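Local coordinates for disulfide bond forming protein (DsbF) (Mycobacterium tuberculosis, PDB 3IOS) that probably catalyses the oxidation of reduced, unfolded secreted proteins to form disulfide bonds, using a thioredoxin-fold domain, at residues A66-V71 with E139-V144; P83-F88 with A101-S106; A42-W47 with A109-T114; L20-K25 with H30-E35. All coordinates share one frame; numbering follows the deposited sequence.

Contact 1 (A66-V71 with E139-V144)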
loop_
_atom_site.group_PDB
_atom_site.type_symbol
_atom_site.label_atom_id
_atom_site.label_comp_id
_atom_site.label_asym_id
_atom_site.label_seq_id
_atom_site.Cartn_x
_atom_site.Cartn_y
_atom_site.Cartn_z
ATOM N N ALA A 66 -4.551 -11.668 -1.522
ATOM C CA ALA A 66 -5.139 -12.757 -2.301
ATOM C C ALA A 66 -6.408 -13.311 -1.662
ATOM O O ALA A 66 -7.347 -13.708 -2.360
ATOM C CB ALA A 66 -4.119 -13.870 -2.465
ATOM N N SER A 67 -6.435 -13.335 -0.333
ATOM C CA SER A 67 -7.576 -13.857 0.411
ATOM C C SER A 67 -8.738 -12.875 0.509
ATOM O O SER A 67 -9.855 -13.257 0.855
ATOM C CB SER A 67 -7.133 -14.252 1.819
ATOM O OG SER A 67 -6.120 -15.240 1.765
ATOM N N HIS A 68 -8.483 -11.608 0.200
ATOM C CA HIS A 68 -9.535 -10.607 0.279
ATOM C C HIS A 68 -9.659 -9.770 -0.977
ATOM O O HIS A 68 -9.319 -8.587 -0.986
ATOM C CB HIS A 68 -9.295 -9.703 1.487
ATOM C CG HIS A 68 -9.361 -10.432 2.786
ATOM N ND1 HIS A 68 -8.339 -11.236 3.240
ATOM C CD2 HIS A 68 -10.357 -10.541 3.695
ATOM C CE1 HIS A 68 -8.703 -11.811 4.371
ATOM N NE2 HIS A 68 -9.924 -11.406 4.668
ATOM N N PRO A 69 -10.168 -10.377 -2.059
ATOM C CA PRO A 69 -10.338 -9.680 -3.335
ATOM C C PRO A 69 -11.303 -8.498 -3.278
ATOM O O PRO A 69 -11.336 -7.679 -4.197
ATOM C CB PRO A 69 -10.805 -10.793 -4.275
ATOM C CG PRO A 69 -11.519 -11.745 -3.351
ATOM C CD PRO A 69 -10.597 -11.784 -2.162
ATOM N N GLU A 70 -12.081 -8.394 -2.204
ATOM C CA GLU A 70 -13.020 -7.284 -2.076
ATOM C C GLU A 70 -12.264 -6.017 -1.684
ATOM O O GLU A 70 -12.761 -4.906 -1.857
ATOM C CB GLU A 70 -14.101 -7.583 -1.020
ATOM C CG GLU A 70 -13.659 -7.441 0.440
ATOM C CD GLU A 70 -12.873 -8.633 0.955
ATOM O OE1 GLU A 70 -12.411 -9.451 0.135
ATOM O OE2 GLU A 70 -12.711 -8.746 2.191
ATOM N N VAL A 71 -11.056 -6.197 -1.159
ATOM C CA VAL A 71 -10.235 -5.074 -0.724
ATOM C C VAL A 71 -9.171 -4.723 -1.753
ATOM O O VAL A 71 -8.474 -5.593 -2.269
ATOM C CB VAL A 71 -9.542 -5.389 0.620
ATOM C CG1 VAL A 71 -8.707 -4.193 1.075
ATOM C CG2 VAL A 71 -10.584 -5.744 1.661
ATOM N N GLU A 139 -3.214 -9.598 12.508
ATOM C CA GLU A 139 -3.692 -8.240 12.666
ATOM C C GLU A 139 -4.149 -7.643 11.340
ATOM O O GLU A 139 -5.179 -6.978 11.282
ATOM C CB GLU A 139 -2.627 -7.324 13.288
ATOM C CG GLU A 139 -3.215 -5.948 13.583
ATOM C CD GLU A 139 -2.249 -4.974 14.233
ATOM O OE1 GLU A 139 -1.153 -5.392 14.650
ATOM O OE2 GLU A 139 -2.607 -3.785 14.327
ATOM N N LEU A 140 -3.383 -7.876 10.279
ATOM C CA LEU A 140 -3.741 -7.336 8.969
ATOM C C LEU A 140 -5.085 -7.922 8.546
ATOM O O LEU A 140 -5.968 -7.206 8.073
ATOM C CB LEU A 140 -2.654 -7.677 7.942
ATOM C CG LEU A 140 -2.828 -7.113 6.526
ATOM C CD1 LEU A 140 -3.018 -5.599 6.569
ATOM C CD2 LEU A 140 -1.599 -7.480 5.697
ATOM N N THR A 141 -5.248 -9.225 8.753
ATOM C CA THR A 141 -6.497 -9.899 8.402
ATOM C C THR A 141 -7.661 -9.279 9.167
ATOM O O THR A 141 -8.702 -8.960 8.592
ATOM C CB THR A 141 -6.415 -11.401 8.736
ATOM O OG1 THR A 141 -5.374 -12.006 7.964
ATOM C CG2 THR A 141 -7.747 -12.100 8.436
ATOM N N ARG A 142 -7.486 -9.101 10.475
ATOM C CA ARG A 142 -8.540 -8.508 11.291
ATOM C C ARG A 142 -8.848 -7.058 10.914
ATOM O O ARG A 142 -10.009 -6.649 10.911
ATOM C CB ARG A 142 -8.162 -8.616 12.771
ATOM C CG ARG A 142 -8.208 -10.046 13.288
ATOM C CD ARG A 142 -7.452 -10.195 14.596
ATOM N NE ARG A 142 -7.381 -11.593 15.008
ATOM C CZ ARG A 142 -6.435 -12.092 15.793
ATOM N NH1 ARG A 142 -6.454 -13.380 16.118
ATOM N NH2 ARG A 142 -5.463 -11.307 16.244
ATOM N N ARG A 143 -7.822 -6.273 10.592
ATOM C CA ARG A 143 -8.062 -4.886 10.206
ATOM C C ARG A 143 -8.778 -4.823 8.855
ATOM O O ARG A 143 -9.697 -4.027 8.660
ATOM C CB ARG A 143 -6.747 -4.110 10.148
ATOM C CG ARG A 143 -6.225 -3.716 11.521
ATOM C CD ARG A 143 -5.002 -2.834 11.393
ATOM N NE ARG A 143 -4.439 -2.471 12.689
ATOM C CZ ARG A 143 -4.814 -1.417 13.409
ATOM N NH1 ARG A 143 -4.233 -1.180 14.576
ATOM N NH2 ARG A 143 -5.754 -0.592 12.965
ATOM N N VAL A 144 -8.366 -5.686 7.936
ATOM C CA VAL A 144 -8.993 -5.729 6.625
ATOM C C VAL A 144 -10.459 -6.129 6.759
ATOM O O VAL A 144 -11.326 -5.551 6.102
ATOM C CB VAL A 144 -8.248 -6.712 5.698
ATOM C CG1 VAL A 144 -9.069 -6.998 4.451
ATOM C CG2 VAL A 144 -6.899 -6.112 5.306
HETATM O O HOH W 1 -13.449 -6.008 4.042
#

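Contact 2 (P83-F88 with A101-S106)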
loop_
_atom_site.group_PDB
_atom_site.type_symbol
_atom_site.label_atom_id
_atom_site.label_comp_id
_atom_site.label_asym_id
_atom_site.label_seq_id
_atom_site.Cartn_x
_atom_site.Cartn_y
_atom_site.Cartn_z
ATOM N N PRO A 83 14.423 0.425 -10.446
ATOM C CA PRO A 83 15.100 -0.874 -10.524
ATOM C C PRO A 83 15.049 -1.669 -9.222
ATOM O O PRO A 83 14.793 -2.869 -9.229
ATOM C CB PRO A 83 16.527 -0.495 -10.916
ATOM C CG PRO A 83 16.318 0.723 -11.762
ATOM C CD PRO A 83 15.291 1.499 -10.965
ATOM N N ALA A 84 15.303 -0.991 -8.107
ATOM C CA ALA A 84 15.287 -1.647 -6.801
ATOM C C ALA A 84 13.870 -2.103 -6.470
ATOM O O ALA A 84 13.668 -3.162 -5.877
ATOM C CB ALA A 84 15.800 -0.695 -5.731
ATOM N N MET A 85 12.890 -1.298 -6.858
ATOM C CA MET A 85 11.496 -1.642 -6.612
ATOM C C MET A 85 11.111 -2.888 -7.406
ATOM O O MET A 85 10.436 -3.774 -6.892
ATOM C CB MET A 85 10.604 -0.466 -6.993
ATOM C CG MET A 85 10.925 0.784 -6.208
ATOM S SD MET A 85 9.984 2.214 -6.742
ATOM C CE MET A 85 10.419 3.350 -5.522
ATOM N N GLN A 86 11.551 -2.959 -8.660
ATOM C CA GLN A 86 11.252 -4.115 -9.500
ATOM C C GLN A 86 11.878 -5.387 -8.931
ATOM O O GLN A 86 11.276 -6.458 -8.989
ATOM C CB GLN A 86 11.777 -3.887 -10.919
ATOM C CG GLN A 86 11.250 -2.619 -11.559
ATOM C CD GLN A 86 11.863 -2.368 -12.919
ATOM O OE1 GLN A 86 13.074 -2.505 -13.096
ATOM N NE2 GLN A 86 11.036 -1.984 -13.886
ATOM N N GLU A 87 13.088 -5.269 -8.390
ATOM C CA GLU A 87 13.777 -6.418 -7.810
ATOM C C GLU A 87 12.970 -6.965 -6.639
ATOM O O GLU A 87 12.828 -8.174 -6.479
ATOM C CB GLU A 87 15.172 -6.018 -7.325
ATOM C CG GLU A 87 16.169 -5.729 -8.428
ATOM C CD GLU A 87 17.491 -5.216 -7.888
ATOM O OE1 GLU A 87 18.032 -5.841 -6.950
ATOM O OE2 GLU A 87 17.991 -4.193 -8.407
ATOM N N PHE A 88 12.447 -6.054 -5.825
ATOM C CA PHE A 88 11.644 -6.410 -4.663
ATOM C C PHE A 88 10.365 -7.140 -5.090
ATOM O O PHE A 88 10.047 -8.211 -4.568
ATOM C CB PHE A 88 11.300 -5.136 -3.884
ATOM C CG PHE A 88 10.478 -5.369 -2.640
ATOM C CD1 PHE A 88 11.087 -5.454 -1.392
ATOM C CD2 PHE A 88 9.089 -5.448 -2.716
ATOM C CE1 PHE A 88 10.321 -5.608 -0.232
ATOM C CE2 PHE A 88 8.315 -5.603 -1.565
ATOM C CZ PHE A 88 8.933 -5.681 -0.320
ATOM N N ALA A 101 5.208 3.539 -7.690
ATOM C CA ALA A 101 6.617 3.918 -7.590
ATOM C C ALA A 101 6.658 5.375 -7.134
ATOM O O ALA A 101 6.689 6.289 -7.959
ATOM C CB ALA A 101 7.298 3.761 -8.943
ATOM N N ASP A 102 6.659 5.580 -5.820
ATOM C CA ASP A 102 6.648 6.918 -5.229
ATOM C C ASP A 102 8.047 7.512 -5.074
ATOM O O ASP A 102 8.468 7.863 -3.971
ATOM C CB ASP A 102 5.931 6.859 -3.868
ATOM C CG ASP A 102 5.661 8.233 -3.283
ATOM O OD1 ASP A 102 5.280 9.141 -4.053
ATOM O OD2 ASP A 102 5.811 8.400 -2.055
ATOM N N THR A 103 8.753 7.639 -6.193
ATOM C CA THR A 103 10.107 8.175 -6.183
ATOM C C THR A 103 10.192 9.631 -5.740
ATOM O O THR A 103 11.202 10.046 -5.169
ATOM C CB THR A 103 10.782 8.023 -7.564
ATOM O OG1 THR A 103 9.966 8.625 -8.575
ATOM C CG2 THR A 103 10.988 6.554 -7.891
ATOM N N ASP A 104 9.148 10.418 -5.995
ATOM C CA ASP A 104 9.182 11.813 -5.570
ATOM C C ASP A 104 8.667 11.948 -4.142
ATOM O O ASP A 104 8.641 13.038 -3.576
ATOM C CB ASP A 104 8.386 12.715 -6.534
ATOM C CG ASP A 104 6.891 12.448 -6.516
ATOM O OD1 ASP A 104 6.177 13.113 -7.298
ATOM O OD2 ASP A 104 6.424 11.596 -5.734
ATOM N N GLY A 105 8.266 10.816 -3.568
ATOM C CA GLY A 105 7.782 10.790 -2.200
ATOM C C GLY A 105 6.487 11.523 -1.904
ATOM O O GLY A 105 6.156 11.732 -0.739
ATOM N N SER A 106 5.750 11.901 -2.941
ATOM C CA SER A 106 4.501 12.624 -2.739
ATOM C C SER A 106 3.394 11.785 -2.100
ATOM O O SER A 106 2.603 12.302 -1.307
ATOM C CB SER A 106 4.011 13.232 -4.061
ATOM O OG SER A 106 3.808 12.257 -5.065
#

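Contact 3 (A42-W47 with A109-T114)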
loop_
_atom_site.group_PDB
_atom_site.type_symbol
_atom_site.label_atom_id
_atom_site.label_comp_id
_atom_site.label_asym_id
_atom_site.label_seq_id
_atom_site.Cartn_x
_atom_site.Cartn_y
_atom_site.Cartn_z
ATOM N N ALA A 42 -9.878 -0.327 1.182
ATOM C CA ALA A 42 -8.553 -0.372 0.586
ATOM C C ALA A 42 -7.469 -0.356 1.643
ATOM O O ALA A 42 -7.676 0.098 2.768
ATOM C CB ALA A 42 -8.368 0.810 -0.375
ATOM N N VAL A 43 -6.312 -0.886 1.279
ATOM C CA VAL A 43 -5.177 -0.897 2.185
ATOM C C VAL A 43 -3.957 -0.444 1.409
ATOM O O VAL A 43 -3.641 -1.012 0.368
ATOM C CB VAL A 43 -4.890 -2.302 2.736
ATOM C CG1 VAL A 43 -3.636 -2.269 3.606
ATOM C CG2 VAL A 43 -6.077 -2.797 3.541
ATOM N N LEU A 44 -3.290 0.592 1.903
ATOM C CA LEU A 44 -2.072 1.061 1.263
ATOM C C LEU A 44 -0.923 0.600 2.145
ATOM O O LEU A 44 -0.897 0.858 3.351
ATOM C CB LEU A 44 -2.070 2.588 1.122
ATOM C CG LEU A 44 -3.096 3.097 0.102
ATOM C CD1 LEU A 44 -4.289 3.687 0.843
ATOM C CD2 LEU A 44 -2.468 4.140 -0.808
ATOM N N TRP A 45 0.016 -0.112 1.538
ATOM C CA TRP A 45 1.167 -0.639 2.244
ATOM C C TRP A 45 2.411 0.112 1.782
ATOM O O TRP A 45 2.816 0.005 0.622
ATOM C CB TRP A 45 1.269 -2.136 1.948
ATOM C CG TRP A 45 2.546 -2.787 2.329
ATOM C CD1 TRP A 45 3.191 -2.696 3.528
ATOM C CD2 TRP A 45 3.326 -3.673 1.520
ATOM N NE1 TRP A 45 4.321 -3.471 3.516
ATOM C CE2 TRP A 45 4.428 -4.083 2.296
ATOM C CE3 TRP A 45 3.194 -4.165 0.215
ATOM C CZ2 TRP A 45 5.405 -4.964 1.808
ATOM C CZ3 TRP A 45 4.168 -5.044 -0.271
ATOM C CH2 TRP A 45 5.257 -5.432 0.527
ATOM N N PHE A 46 3.009 0.867 2.700
ATOM C CA PHE A 46 4.193 1.660 2.382
ATOM C C PHE A 46 5.444 0.844 2.644
ATOM O O PHE A 46 5.676 0.381 3.765
ATOM C CB PHE A 46 4.191 2.940 3.218
ATOM C CG PHE A 46 2.950 3.770 3.034
ATOM C CD1 PHE A 46 1.753 3.411 3.654
ATOM C CD2 PHE A 46 2.965 4.885 2.201
ATOM C CE1 PHE A 46 0.593 4.153 3.444
ATOM C CE2 PHE A 46 1.808 5.631 1.988
ATOM C CZ PHE A 46 0.621 5.262 2.610
ATOM N N TRP A 47 6.245 0.658 1.599
ATOM C CA TRP A 47 7.464 -0.136 1.710
ATOM C C TRP A 47 8.657 0.463 0.979
ATOM O O TRP A 47 8.506 1.353 0.143
ATOM C CB TRP A 47 7.223 -1.568 1.188
ATOM C CG TRP A 47 6.768 -1.691 -0.259
ATOM C CD1 TRP A 47 5.484 -1.679 -0.724
ATOM C CD2 TRP A 47 7.606 -1.893 -1.405
ATOM N NE1 TRP A 47 5.467 -1.874 -2.090
ATOM C CE2 TRP A 47 6.757 -2.014 -2.532
ATOM C CE3 TRP A 47 8.991 -2.002 -1.589
ATOM C CZ2 TRP A 47 7.245 -2.217 -3.823
ATOM C CZ3 TRP A 47 9.478 -2.206 -2.879
ATOM C CH2 TRP A 47 8.607 -2.319 -3.976
ATOM N N ALA A 109 4.191 11.372 1.593
ATOM C CA ALA A 109 3.957 12.662 2.233
ATOM C C ALA A 109 2.471 12.888 2.478
ATOM O O ALA A 109 2.068 13.388 3.529
ATOM C CB ALA A 109 4.520 13.777 1.365
ATOM N N ASN A 110 1.662 12.504 1.500
ATOM C CA ASN A 110 0.220 12.662 1.590
ATOM C C ASN A 110 -0.396 11.925 2.777
ATOM O O ASN A 110 -1.447 12.323 3.282
ATOM C CB ASN A 110 -0.436 12.178 0.301
ATOM C CG ASN A 110 -1.936 12.335 0.326
ATOM O OD1 ASN A 110 -2.447 13.434 0.222
ATOM N ND2 ASN A 110 -2.648 11.231 0.492
ATOM N N PHE A 111 0.252 10.856 3.223
ATOM C CA PHE A 111 -0.259 10.075 4.342
ATOM C C PHE A 111 0.551 10.274 5.614
ATOM O O PHE A 111 0.352 9.573 6.607
ATOM C CB PHE A 111 -0.286 8.591 3.968
ATOM C CG PHE A 111 -1.392 8.225 3.019
ATOM C CD1 PHE A 111 -2.666 7.927 3.500
ATOM C CD2 PHE A 111 -1.168 8.188 1.648
ATOM C CE1 PHE A 111 -3.701 7.598 2.627
ATOM C CE2 PHE A 111 -2.198 7.860 0.761
ATOM C CZ PHE A 111 -3.467 7.564 1.256
ATOM N N GLY A 112 1.471 11.232 5.578
ATOM C CA GLY A 112 2.302 11.503 6.735
ATOM C C GLY A 112 3.242 10.363 7.079
ATOM O O GLY A 112 3.618 10.186 8.239
ATOM N N VAL A 113 3.619 9.578 6.075
ATOM C CA VAL A 113 4.521 8.454 6.297
ATOM C C VAL A 113 5.953 8.875 5.997
ATOM O O VAL A 113 6.270 9.299 4.886
ATOM C CB VAL A 113 4.148 7.245 5.407
ATOM C CG1 VAL A 113 5.172 6.128 5.586
ATOM C CG2 VAL A 113 2.760 6.738 5.774
ATOM N N THR A 114 6.815 8.765 7.001
ATOM C CA THR A 114 8.211 9.137 6.840
ATOM C C THR A 114 9.106 7.913 6.940
ATOM O O THR A 114 10.243 7.924 6.466
ATOM C CB THR A 114 8.637 10.165 7.907
ATOM O OG1 THR A 114 8.314 9.666 9.209
ATOM C CG2 THR A 114 7.920 11.488 7.682
#

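Contact 4 (L20-K25 with H30-E35)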
loop_
_atom_site.group_PDB
_atom_site.type_symbol
_atom_site.label_atom_id
_atom_site.label_comp_id
_atom_site.label_asym_id
_atom_site.label_seq_id
_atom_site.Cartn_x
_atom_site.Cartn_y
_atom_site.Cartn_z
ATOM N N LEU A 20 -7.247 11.073 -0.070
ATOM C CA LEU A 20 -7.263 10.334 -1.328
ATOM C C LEU A 20 -6.990 11.213 -2.539
ATOM O O LEU A 20 -6.969 10.737 -3.670
ATOM C CB LEU A 20 -8.610 9.628 -1.506
ATOM C CG LEU A 20 -8.925 8.541 -0.474
ATOM C CD1 LEU A 20 -10.241 7.869 -0.830
ATOM C CD2 LEU A 20 -7.798 7.516 -0.454
ATOM N N GLN A 21 -6.774 12.500 -2.304
ATOM C CA GLN A 21 -6.518 13.408 -3.407
ATOM C C GLN A 21 -5.053 13.435 -3.799
ATOM O O GLN A 21 -4.311 14.349 -3.442
ATOM C CB GLN A 21 -7.015 14.808 -3.054
ATOM C CG GLN A 21 -8.527 14.859 -2.873
ATOM C CD GLN A 21 -9.050 16.259 -2.620
ATOM O OE1 GLN A 21 -8.855 16.825 -1.544
ATOM N NE2 GLN A 21 -9.716 16.828 -3.619
ATOM N N PHE A 22 -4.649 12.409 -4.537
ATOM C CA PHE A 22 -3.278 12.280 -5.008
ATOM C C PHE A 22 -3.260 11.399 -6.248
ATOM O O PHE A 22 -4.184 10.623 -6.484
ATOM C CB PHE A 22 -2.393 11.675 -3.905
ATOM C CG PHE A 22 -2.653 10.211 -3.636
ATOM C CD1 PHE A 22 -2.061 9.227 -4.421
ATOM C CD2 PHE A 22 -3.487 9.820 -2.590
ATOM C CE1 PHE A 22 -2.296 7.873 -4.173
ATOM C CE2 PHE A 22 -3.729 8.466 -2.334
ATOM C CZ PHE A 22 -3.128 7.494 -3.127
ATOM N N SER A 23 -2.216 11.540 -7.053
ATOM C CA SER A 23 -2.073 10.730 -8.250
ATOM C C SER A 23 -0.681 10.115 -8.188
ATOM O O SER A 23 0.159 10.565 -7.411
ATOM C CB SER A 23 -2.225 11.590 -9.506
ATOM O OG SER A 23 -1.307 12.665 -9.494
ATOM N N ALA A 24 -0.446 9.087 -8.991
ATOM C CA ALA A 24 0.850 8.427 -9.000
ATOM C C ALA A 24 0.989 7.532 -10.220
ATOM O O ALA A 24 0.052 7.382 -10.999
ATOM C CB ALA A 24 1.023 7.604 -7.720
ATOM N N LYS A 25 2.172 6.948 -10.388
ATOM C CA LYS A 25 2.433 6.043 -11.503
ATOM C C LYS A 25 2.704 4.652 -10.946
ATOM O O LYS A 25 3.413 4.513 -9.951
ATOM C CB LYS A 25 3.656 6.507 -12.301
ATOM C CG LYS A 25 3.394 7.607 -13.327
ATOM C CD LYS A 25 2.697 7.054 -14.564
ATOM C CE LYS A 25 2.566 8.108 -15.656
ATOM N NZ LYS A 25 1.842 7.578 -16.847
ATOM N N HIS A 30 1.294 2.551 -15.434
ATOM C CA HIS A 30 -0.082 3.042 -15.515
ATOM C C HIS A 30 -0.333 4.227 -14.585
ATOM O O HIS A 30 0.368 4.406 -13.590
ATOM C CB HIS A 30 -1.062 1.915 -15.179
ATOM C CG HIS A 30 -1.008 0.759 -16.127
ATOM N ND1 HIS A 30 -1.402 0.855 -17.444
ATOM C CD2 HIS A 30 -0.592 -0.519 -15.952
ATOM C CE1 HIS A 30 -1.233 -0.312 -18.039
ATOM N NE2 HIS A 30 -0.742 -1.163 -17.157
ATOM N N ASP A 31 -1.328 5.047 -14.917
ATOM C CA ASP A 31 -1.665 6.187 -14.069
ATOM C C ASP A 31 -2.590 5.688 -12.965
ATOM O O ASP A 31 -3.463 4.859 -13.211
ATOM C CB ASP A 31 -2.384 7.276 -14.873
ATOM C CG ASP A 31 -1.463 8.000 -15.833
ATOM O OD1 ASP A 31 -0.495 8.638 -15.369
ATOM O OD2 ASP A 31 -1.709 7.933 -17.053
ATOM N N PHE A 32 -2.396 6.193 -11.752
ATOM C CA PHE A 32 -3.222 5.794 -10.616
ATOM C C PHE A 32 -3.785 7.014 -9.903
ATOM O O PHE A 32 -3.074 7.987 -9.652
ATOM C CB PHE A 32 -2.403 4.971 -9.615
ATOM C CG PHE A 32 -3.173 4.591 -8.377
ATOM C CD1 PHE A 32 -3.971 3.451 -8.360
ATOM C CD2 PHE A 32 -3.138 5.402 -7.247
ATOM C CE1 PHE A 32 -4.725 3.124 -7.226
ATOM C CE2 PHE A 32 -3.887 5.086 -6.113
ATOM C CZ PHE A 32 -4.684 3.942 -6.106
ATOM N N HIS A 33 -5.065 6.947 -9.559
ATOM C CA HIS A 33 -5.721 8.041 -8.867
ATOM C C HIS A 33 -6.207 7.588 -7.503
ATOM O O HIS A 33 -6.950 6.613 -7.396
ATOM C CB HIS A 33 -6.901 8.542 -9.700
ATOM C CG HIS A 33 -6.497 9.106 -11.024
ATOM N ND1 HIS A 33 -5.867 10.326 -11.150
ATOM C CD2 HIS A 33 -6.594 8.600 -12.276
ATOM C CE1 HIS A 33 -5.593 10.546 -12.423
ATOM N NE2 HIS A 33 -6.025 9.515 -13.127
ATOM N N GLY A 34 -5.789 8.296 -6.459
ATOM C CA GLY A 34 -6.221 7.932 -5.124
ATOM C C GLY A 34 -7.733 7.935 -4.989
ATOM O O GLY A 34 -8.306 7.158 -4.224
ATOM N N GLU A 35 -8.391 8.805 -5.744
ATOM C CA GLU A 35 -9.845 8.895 -5.666
ATOM C C GLU A 35 -10.543 7.610 -6.119
ATOM O O GLU A 35 -11.721 7.393 -5.818
ATOM C CB GLU A 35 -10.344 10.087 -6.488
ATOM C CG GLU A 35 -9.864 11.458 -5.996
ATOM C CD GLU A 35 -8.537 11.898 -6.603
ATOM O OE1 GLU A 35 -8.194 13.095 -6.470
ATOM O OE2 GLU A 35 -7.834 11.063 -7.212
HETATM O O HOH W 2 -9.697 15.330 -6.038
HETATM O O HOH W 3 -5.781 11.872 -8.739
HETATM O O HOH W 4 -0.364 9.522 -12.936
HETATM O O HOH W 5 -0.369 7.836 -19.234
#

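Contact 1 (A66-V71 with E139-V144)
With chi1 at 167°, Val144 sets its CG1 opposite the backbone N and sends it off helix 137-147 toward the turn at 68-71, where it meets both His68 and Val71. His68 answers with CG lying opposite its own carbonyl carbon (chi1 -63°), which swings the imidazole toward the helix. CG1 of Val144 comes to 3.8 Å from CG of His68 and lies off-centre and oblique to the ring, in a loose CH-pi contact. CG1 of Val144 also lies 3.4 Å from CG2 of Val71, tighter than usual for two carbons. Small branched side chains suit the place because each offers one methyl to its opposite number and another to the interior. Thr141, one turn earlier, brings CG2 to 4.2 Å from CE1 of His68, while its OG1 bonds back to Gln137 O. The imidazole is steadied by ND1, bonded to Val64 O, and Val71 N to His68 O, at 3.0 Å, closes the type I turn. Val64 also touches Thr141 and Val144, so the turn that follows helix 52-67 is packed on helix 137-147, with Val43 of the central sheet against both valines.

Contact 2 (P83-F88 with A101-S106)
A purely apolar contact, with no hydrogen bond across it, is made by Met85 of helix 82-91 on Ala101 and Thr103, where strand 98-101 gives way to the loop before helix 106-110. Met85 does the reaching. Its chain is extended beyond CG (chi2 175°, chi3 172°), which carries the sulfur and terminal methyl straight out from the helix. SD of Met85 comes alongside Ala101, 3.8 Å from CB, and CE of Met85 goes further, to 4.0 Å from CG2 of Thr103. A long, unbranched side chain suits this span, since the nearest CA atoms, those of Met85 and Ala101, are still 7.5 Å apart. Alanine lets the thioether lie close to the strand end, and threonine adds a methyl at the more exposed margin.

The loop that receives the methionine is shaped by its own polar groups. Gly105 N bonds to Asp102 O at 3.0 Å, closing a type I turn, and the positive phi of Gly105 is readily adopted by glycine as the N-cap residue. Asp104 OD2 forms an Asx turn by accepting from Ser106 N at 2.9 Å, and also takes a bond from Ser106 OG at 2.8 Å; both donors come from the same face of the carboxylate. Asp102 turns its carboxylate away from Met85 to accept from Val107 N and Trp108 N. Met85 also touches Trp47 and Ala77. Helix 82-91 is the crossover of the beta-alpha-beta unit between the parallel strands 72-77 and 98-101 and lies over a face of the sheet, as in the thioredoxin fold.

Contact 3 (A42-W47 with A109-T114)
Phe46 and Phe111 form an offset edge-to-face pair: the edge of Phe46 is directed at the face of Phe111, with centroids 5.4 Å apart and planes at 63°. The closest approach is CZ of Phe46 to CD2 of Phe111, at 3.6 Å. A face of the Phe46 ring is taken by Val113, whose CG2 stands almost exactly over its centre, 3.8 Å from the centroid and 2° off the normal, as a CH-pi contact. One ring thus has a methyl above it and an aromatic partner at its rim, a double role that a flat phenylalanine fills well. Two residues earlier in the strand, Leu44 lays both methyls against the far end of Phe111, CD1 being 4.0 Å from CZ.

Behind these side chains lies the end of helix 106-110. Gly112, with positive phi, is the C-prime residue of a Schellman motif: Gly112 N bonds to Ala109 O at 3.0 Å, and Val113 N to Trp108 O. This reversal sets Phe111 and Val113 on either side of the glycine with both side chains turned to the strand. Trp108 meets Phe46 edge-to-face as well. On the strand side, Leu44 and Phe46 also touch Val76 of strand 72-77 and Ala120 of strand 118-122, which flank strand 42-47, so the turn after helix 106-110 covers the middle strand of the central sheet.

Contact 4 (L20-K25 with H30-E35)
An antiparallel beta hairpin, strands 23-25 and 31-33, makes this contact, which differs sharply between its two faces. On the packed face, with Ala24 and Phe32, CE1 of Phe22 meets the edge of the Phe32 ring, 3.7 Å from CE2. Phe22 has chi1 71°, with CG between the backbone N and carbonyl carbon, and this turns the ring beneath Gly34: CA of Gly34 lies over one face, 3.9 Å from the centroid, in a CH-pi contact. Glycine suits the spot because Phe22 and Leu20 O crowd the side from which a CB would project. Ala24 and Phe32 form a hydrogen-bonded pair, and the small methyl of Ala24 lets the strand lie close to Val107 of helix 106-110 and Leu100 of strand 98-101. Beyond the strands, Gly34 N gives Phe22 O a straight bond of 2.8 Å.

The other face, bearing Ser23, His33, Lys25 and Asp31, is polar and wet. One water donates to both Phe22 O and Glu35 OE2 and also hydrogen-bonds His33 ND1, in the plane of the imidazole; another is shared by the long side chains of Gln21 and Glu35. Polar groups suit such an exposed side. Lys25 and Asp31, a non-hydrogen-bonded pair, lie side by side and point the same way, and a bend at the lysine's chi2 (-76°) brings NZ back to the carboxylate. Their salt bridge joins Lys25 NZ to Asp31 OD1 at 3.0 Å, its hydrogen bond weak; Asp31 OD1 also accepts from a water, at 2.6 Å, that donates in turn to Ala24 O.

How the contacts relate
Contact 3 is the buried one, all hydrocarbon and aromatic rings; contacts 1 and 2 are partly buried, and contact 4 lies at the surface. Contacts 1 and 3 meet on strand 42-47, where Val71 also packs on Ala42. Contact 2 approaches the same strand through Phe88, whose ring stacks on Trp47, and joins contact 4 by a probable backbone bond from Ala101 N to Lys25 O. Phe22 of contact 4 packs against Phe111 and Leu44 of contact 3, linking hairpin to core. Contacts 1 and 2, centres 24 Å apart, lie on opposite sides of the chain's centre. Across the segments, only contact 4 has direct hydrogen bonds and a salt bridge.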